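Local coordinates for protein H subunit of photosynthetic reaction center complex (Rhodopseudomonas palustris, PDB 6Z5S) that probably helps to hold the photosynthetic reaction centre together, with one transmembrane helix and a PRC-barrel domain, within a larger membrane complex, at residues M138-R143 against T164-D169. Residues are numbered along the deposited sequence; the frame is centred on the assembly and turned at random.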
ATOM      1  N   MET D 138       6.997 -36.457   9.137  1.00 94.84           N
ATOM      2  CA  MET D 138       6.549 -35.712   7.974  1.00 94.84           C
ATOM      3  C   MET D 138       6.288 -36.661   6.817  1.00 94.84           C
ATOM      4  O   MET D 138       6.859 -37.752   6.743  1.00 94.84           O
ATOM      5  CB  MET D 138       7.581 -34.660   7.569  1.00 94.84           C
ATOM      6  CG  MET D 138       8.098 -33.837   8.731  1.00 94.84           C
ATOM      7  SD  MET D 138       9.153 -32.493   8.183  1.00 94.84           S
ATOM      8  CE  MET D 138       8.017 -31.619   7.120  1.00 94.84           C
ATOM      9  N   PHE D 139       5.416 -36.234   5.910  1.00 99.20           N
ATOM     10  CA  PHE D 139       4.974 -37.084   4.818  1.00 99.20           C
ATOM     11  C   PHE D 139       4.518 -36.209   3.662  1.00 99.20           C
ATOM     12  O   PHE D 139       4.083 -35.072   3.856  1.00 99.20           O
ATOM     13  CB  PHE D 139       3.854 -38.026   5.272  1.00 99.20           C
ATOM     14  CG  PHE D 139       2.756 -37.338   6.025  1.00 99.20           C
ATOM     15  CD1 PHE D 139       2.850 -37.158   7.392  1.00 99.20           C
ATOM     16  CD2 PHE D 139       1.635 -36.869   5.371  1.00 99.20           C
ATOM     17  CE1 PHE D 139       1.850 -36.521   8.090  1.00 99.20           C
ATOM     18  CE2 PHE D 139       0.631 -36.232   6.068  1.00 99.20           C
ATOM     19  CZ  PHE D 139       0.741 -36.058   7.429  1.00 99.20           C
ATOM     20  N   LEU D 140       4.600 -36.764   2.459  1.00 95.30           N
ATOM     21  CA  LEU D 140       4.452 -35.977   1.243  1.00 95.30           C
ATOM     22  C   LEU D 140       3.023 -35.528   0.964  1.00 95.30           C
ATOM     23  O   LEU D 140       2.825 -34.843  -0.046  1.00 95.30           O
ATOM     24  CB  LEU D 140       4.985 -36.772   0.053  1.00 95.30           C
ATOM     25  CG  LEU D 140       6.487 -36.608  -0.158  1.00 95.30           C
ATOM     26  CD1 LEU D 140       6.979 -37.523  -1.253  1.00 95.30           C
ATOM     27  CD2 LEU D 140       6.810 -35.169  -0.481  1.00 95.30           C
ATOM     28  N   ASP D 141       2.040 -35.869   1.809  1.00 99.57           N
ATOM     29  CA  ASP D 141       0.673 -35.399   1.600  1.00 99.57           C
ATOM     30  C   ASP D 141       0.149 -35.854   0.245  1.00 99.57           C
ATOM     31  O   ASP D 141       0.085 -35.050  -0.692  1.00 99.57           O
ATOM     32  CB  ASP D 141       0.589 -33.875   1.711  1.00 99.57           C
ATOM     33  CG  ASP D 141      -0.837 -33.372   1.766  1.00 99.57           C
ATOM     34  OD1 ASP D 141      -1.030 -32.145   1.881  1.00 99.57           O
ATOM     35  OD2 ASP D 141      -1.765 -34.203   1.697  1.00 99.57           O
ATOM     36  N   PRO D 142      -0.240 -37.124   0.101  1.00 96.90           N
ATOM     37  CA  PRO D 142      -0.502 -37.686  -1.233  1.00 96.90           C
ATOM     38  C   PRO D 142      -1.545 -36.939  -2.047  1.00 96.90           C
ATOM     39  O   PRO D 142      -1.857 -37.344  -3.171  1.00 96.90           O
ATOM     40  CB  PRO D 142      -0.976 -39.109  -0.919  1.00 96.90           C
ATOM     41  CG  PRO D 142      -1.515 -39.026   0.458  1.00 96.90           C
ATOM     42  CD  PRO D 142      -0.654 -38.039   1.175  1.00 96.90           C
ATOM     43  N   ARG D 143      -2.110 -35.869  -1.485  1.00 98.72           N
ATOM     44  CA  ARG D 143      -2.977 -34.988  -2.258  1.00 98.72           C
ATOM     45  C   ARG D 143      -2.298 -34.491  -3.528  1.00 98.72           C
ATOM     46  O   ARG D 143      -2.971 -34.221  -4.528  1.00 98.72           O
ATOM     47  CB  ARG D 143      -3.414 -33.807  -1.397  1.00 98.72           C
ATOM     48  CG  ARG D 143      -4.409 -34.174  -0.323  1.00 98.72           C
ATOM     49  CD  ARG D 143      -5.795 -34.289  -0.911  1.00 98.72           C
ATOM     50  NE  ARG D 143      -6.123 -33.128  -1.729  1.00 98.72           N
ATOM     51  CZ  ARG D 143      -7.341 -32.852  -2.181  1.00 98.72           C
ATOM     52  NH1 ARG D 143      -8.356 -33.653  -1.892  1.00 98.72           N
ATOM     53  NH2 ARG D 143      -7.543 -31.773  -2.923  1.00 98.72           N
ATOM     54  N   THR D 164      15.253 -40.124  -6.027  1.00 78.35           N
ATOM     55  CA  THR D 164      15.422 -41.076  -4.940  1.00 78.35           C
ATOM     56  C   THR D 164      14.817 -40.599  -3.629  1.00 78.35           C
ATOM     57  O   THR D 164      14.207 -41.394  -2.908  1.00 78.35           O
ATOM     58  CB  THR D 164      16.912 -41.362  -4.738  1.00 78.35           C
ATOM     59  OG1 THR D 164      17.390 -42.169  -5.818  1.00 78.35           O
ATOM     60  CG2 THR D 164      17.160 -42.078  -3.425  1.00 78.35           C
ATOM     61  N   GLU D 165      14.957 -39.319  -3.303  1.00 72.46           N
ATOM     62  CA  GLU D 165      14.491 -38.816  -2.022  1.00 72.46           C
ATOM     63  C   GLU D 165      14.108 -37.354  -2.166  1.00 72.46           C
ATOM     64  O   GLU D 165      14.652 -36.633  -3.003  1.00 72.46           O
ATOM     65  CB  GLU D 165      15.561 -38.986  -0.941  1.00 72.46           C
ATOM     66  CG  GLU D 165      15.073 -38.733   0.471  1.00 72.46           C
ATOM     67  CD  GLU D 165      14.006 -39.714   0.904  1.00 72.46           C
ATOM     68  OE1 GLU D 165      13.951 -40.831   0.346  1.00 72.46           O
ATOM     69  OE2 GLU D 165      13.219 -39.373   1.810  1.00 72.46           O
ATOM     70  N   VAL D 166      13.160 -36.927  -1.341  1.00 67.65           N
ATOM     71  CA  VAL D 166      12.701 -35.547  -1.306  1.00 67.65           C
ATOM     72  C   VAL D 166      13.270 -34.901  -0.054  1.00 67.65           C
ATOM     73  O   VAL D 166      13.026 -35.373   1.062  1.00 67.65           O
ATOM     74  CB  VAL D 166      11.169 -35.462  -1.323  1.00 67.65           C
ATOM     75  CG1 VAL D 166      10.718 -34.026  -1.178  1.00 67.65           C
ATOM     76  CG2 VAL D 166      10.636 -36.063  -2.602  1.00 67.65           C
ATOM     77  N   TRP D 167      14.037 -33.834  -0.235  1.00 62.63           N
ATOM     78  CA  TRP D 167      14.579 -33.078   0.881  1.00 62.63           C
ATOM     79  C   TRP D 167      13.606 -31.972   1.254  1.00 62.63           C
ATOM     80  O   TRP D 167      13.122 -31.245   0.382  1.00 62.63           O
ATOM     81  CB  TRP D 167      15.938 -32.483   0.528  1.00 62.63           C
ATOM     82  CG  TRP D 167      17.019 -33.487   0.399  1.00 62.63           C
ATOM     83  CD1 TRP D 167      17.004 -34.614  -0.359  1.00 62.63           C
ATOM     84  CD2 TRP D 167      18.289 -33.455   1.044  1.00 62.63           C
ATOM     85  NE1 TRP D 167      18.185 -35.291  -0.224  1.00 62.63           N
ATOM     86  CE2 TRP D 167      18.994 -34.597   0.632  1.00 62.63           C
ATOM     87  CE3 TRP D 167      18.898 -32.573   1.934  1.00 62.63           C
ATOM     88  CZ2 TRP D 167      20.275 -34.877   1.075  1.00 62.63           C
ATOM     89  CZ3 TRP D 167      20.166 -32.853   2.372  1.00 62.63           C
ATOM     90  CH2 TRP D 167      20.844 -33.993   1.944  1.00 62.63           C
ATOM     91  N   VAL D 168      13.324 -31.845   2.544  1.00 65.58           N
ATOM     92  CA  VAL D 168      12.325 -30.906   3.021  1.00 65.58           C
ATOM     93  C   VAL D 168      12.935 -29.994   4.073  1.00 65.58           C
ATOM     94  O   VAL D 168      13.961 -30.298   4.687  1.00 65.58           O
ATOM     95  CB  VAL D 168      11.085 -31.619   3.591  1.00 65.58           C
ATOM     96  CG1 VAL D 168      10.501 -32.548   2.556  1.00 65.58           C
ATOM     97  CG2 VAL D 168      11.450 -32.379   4.839  1.00 65.58           C
ATOM     98  N   ASP D 169      12.271 -28.862   4.270  1.00 73.82           N
ATOM     99  CA  ASP D 169      12.629 -27.883   5.281  1.00 73.82           C
ATOM    100  C   ASP D 169      11.763 -28.119   6.510  1.00 73.82           C
ATOM    101  O   ASP D 169      10.537 -28.197   6.402  1.00 73.82           O
ATOM    102  CB  ASP D 169      12.424 -26.467   4.744  1.00 73.82           C
ATOM    103  CG  ASP D 169      12.972 -25.398   5.668  1.00 73.82           C
ATOM    104  OD1 ASP D 169      13.160 -25.665   6.870  1.00 73.82           O
ATOM    105  OD2 ASP D 169      13.218 -24.274   5.184  1.00 73.82           O
TER
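Met138 and Leu140 of the loop 138-143 meet Val168 and Val166, from residues 164-169 of strand 161-169, in two apolar pairings, and every close approach between the segments is van der Waals in kind. In the first, Met138 and Val168 reach toward each other tip to tip: SD of Met138 lies 4.1 Å from CG2 of Val168, and the terminal CE stands 4.2 Å from the same methyl. Val168 chi1 of -56° leaves CG2, between the backbone N and the carbonyl carbon, as the methyl that meets Met138, and the bend at Met138 chi3 (59°) brings CE back to it. That bend also carries CE to 4.3 Å from the backbone O of Asp169, a marginal contact.

The second pairing runs obliquely, methyl against methyl. CD2 of Leu140 approaches CG1 of Val166 at 4.1 Å, and CD1 of Leu140 approaches CG2 of Val166 at 4.2 Å, so both branches of each side chain take part. CA of Leu140 lies 8.6 Å from CA of Val166, a gap filled mainly by their side chains; the interface is small, 172 Å² in all.

Beyond the segments, Met138 also touches Val173 and Val166 touches Ala175, while Met138 and Leu140 each pack on an apolar side chain of another protein's chain. This is plain hydrophobic packing: the loop between strands 129-131 and 152-153 lies against strand 161-169 of the four-stranded antiparallel sheet of the PRC-barrel fold, on the face from which Val166 and Val168 project, Trp167 pointing to the other.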